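Local coordinates for protein ribonuclease H (Uncultured organism, PDB 4IBN) that probably cleaves the RNA strand of RNA-DNA hybrids endonucleolytically with magnesium as cofactor, leaving 5'-phosphate ends, as a monomeric type 1 RNase H, at residues Q134-G138 with H139-W143. Residues are numbered along the deposited sequence; the frame is centred on the assembly and turned at random.
Sequences QAVNG and HAVEW
V136 turns CG1 away from its backbone N (chi1 166°), and W143, with chi1 -57°, carries its indole beside its own N, which brings both to the corner between helix and strand. V136 CG1 meets V141 CG2 at 4.0 Å, while V136 CG2 comes to the edge of the W143 indole, 3.9 Å from W143 CH2 and near the ring plane. V141 CG1 lies over the centre of one W143 indole face, 3.4 Å above it. Valine suits both buried positions because its two methyls can meet different partners at once; the broad tryptophan extends the corner toward I100 and M104 of helix 98-113, and F79 of helix 67-82 touches both valines. Here the chain passes from helix 126-136 into 140-145, an outermost strand of the RNase H fold's mixed sheet, through a type II' beta turn from V136 to H139. H139 N closes the turn on V136 O at 3.0 Å, with an N-H...O angle of 150°. N137 takes up positive phi, which asparagine tolerates comparatively well, and side-chain-free G138 follows at the exposed bend; the position of N137 ND2, too close to the H139 ring in the model, is doubtful. H139 uses both ring nitrogens: ND1 is hydrogen-bonded to F89 N, and H139 NE2 to a water whose oxygen lies 2.9 Å away and which donates to A135 O.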
loop_
_atom_site.group_PDB
_atom_site.type_symbol
_atom_site.label_atom_id
_atom_site.label_comp_id
_atom_site.label_asym_id
_atom_site.label_seq_id
_atom_site.Cartn_x
_atom_site.Cartn_y
_atom_site.Cartn_z
ATOM N N GLN A 134 7.986 -1.795 -10.494
ATOM C CA GLN A 134 9.373 -1.945 -10.145
ATOM C C GLN A 134 9.629 -2.069 -8.657
ATOM O O GLN A 134 10.484 -2.747 -8.252
ATOM C CB GLN A 134 10.145 -0.771 -10.706
ATOM C CG GLN A 134 11.616 -0.845 -10.599
ATOM C CD GLN A 134 12.263 0.100 -11.589
ATOM O OE1 GLN A 134 12.135 1.302 -11.469
ATOM N NE2 GLN A 134 12.879 -0.437 -12.593
ATOM N N ALA A 135 8.889 -1.310 -7.874
ATOM C CA ALA A 135 9.017 -1.330 -6.440
ATOM C C ALA A 135 8.688 -2.708 -5.866
ATOM O O ALA A 135 9.357 -3.201 -5.012
ATOM C CB ALA A 135 8.111 -0.270 -5.823
ATOM N N VAL A 136 7.639 -3.295 -6.374
ATOM C CA VAL A 136 7.245 -4.624 -6.020
ATOM C C VAL A 136 8.336 -5.602 -6.415
ATOM O O VAL A 136 8.590 -6.517 -5.749
ATOM C CB VAL A 136 5.954 -4.990 -6.705
ATOM C CG1 VAL A 136 5.697 -6.421 -6.628
ATOM C CG2 VAL A 136 4.842 -4.235 -6.116
ATOM N N ASN A 137 8.969 -5.372 -7.538
ATOM C CA ASN A 137 10.151 -6.119 -7.878
ATOM C C ASN A 137 10.016 -7.639 -7.837
ATOM O O ASN A 137 9.206 -8.194 -8.445
ATOM C CB ASN A 137 11.320 -5.669 -7.042
ATOM C CG ASN A 137 11.462 -6.444 -5.858
ATOM O OD1 ASN A 137 12.424 -7.195 -5.686
ATOM N ND2 ASN A 137 10.376 -6.496 -5.118
ATOM N N GLY A 138 10.919 -8.155 -7.024
ATOM C CA GLY A 138 11.066 -9.547 -6.705
ATOM C C GLY A 138 10.360 -10.002 -5.443
ATOM O O GLY A 138 10.512 -11.083 -5.059
ATOM N N HIS A 139 9.644 -9.106 -4.784
ATOM C CA HIS A 139 8.900 -9.471 -3.626
ATOM C C HIS A 139 7.716 -10.276 -4.074
ATOM O O HIS A 139 7.211 -10.050 -5.112
ATOM C CB HIS A 139 8.419 -8.244 -2.872
ATOM C CG HIS A 139 9.515 -7.315 -2.491
ATOM N ND1 HIS A 139 10.456 -7.625 -1.548
ATOM C CD2 HIS A 139 9.826 -6.083 -2.927
ATOM C CE1 HIS A 139 11.306 -6.629 -1.436
ATOM N NE2 HIS A 139 10.944 -5.680 -2.257
ATOM N N ALA A 140 7.264 -11.200 -3.254
ATOM C CA ALA A 140 6.099 -11.971 -3.582
ATOM C C ALA A 140 4.912 -11.420 -2.811
ATOM O O ALA A 140 4.994 -11.276 -1.638
ATOM C CB ALA A 140 6.323 -13.383 -3.245
ATOM N N VAL A 141 3.842 -11.097 -3.530
ATOM C CA VAL A 141 2.737 -10.352 -2.985
ATOM C C VAL A 141 1.396 -11.008 -3.212
ATOM O O VAL A 141 1.125 -11.461 -4.262
ATOM C CB VAL A 141 2.702 -8.934 -3.529
ATOM C CG1 VAL A 141 1.705 -8.085 -2.747
ATOM C CG2 VAL A 141 4.056 -8.298 -3.465
ATOM N N GLU A 142 0.604 -11.063 -2.154
ATOM C CA GLU A 142 -0.770 -11.450 -2.263
ATOM C C GLU A 142 -1.544 -10.177 -2.100
ATOM O O GLU A 142 -1.442 -9.558 -1.115
ATOM C CB GLU A 142 -1.173 -12.449 -1.177
ATOM C CG GLU A 142 -2.651 -12.707 -1.140
ATOM C CD GLU A 142 -3.111 -13.747 -0.153
ATOM O OE1 GLU A 142 -2.307 -14.405 0.460
ATOM O OE2 GLU A 142 -4.313 -13.893 -0.035
ATOM N N TRP A 143 -2.296 -9.824 -3.114
ATOM C CA TRP A 143 -3.036 -8.584 -3.118
ATOM C C TRP A 143 -4.458 -8.814 -2.612
ATOM O O TRP A 143 -5.107 -9.670 -3.119
ATOM C CB TRP A 143 -3.059 -7.995 -4.553
ATOM C CG TRP A 143 -1.698 -7.753 -5.149
ATOM C CD1 TRP A 143 -1.044 -8.531 -6.006
ATOM C CD2 TRP A 143 -0.857 -6.637 -4.915
ATOM N NE1 TRP A 143 0.170 -8.008 -6.313
ATOM C CE2 TRP A 143 0.300 -6.828 -5.647
ATOM C CE3 TRP A 143 -0.974 -5.499 -4.159
ATOM C CZ2 TRP A 143 1.333 -5.933 -5.617
ATOM C CZ3 TRP A 143 0.027 -4.614 -4.151
ATOM C CH2 TRP A 143 1.171 -4.824 -4.854
HETATM O O HOH W 1 11.786 -3.069 -3.160
#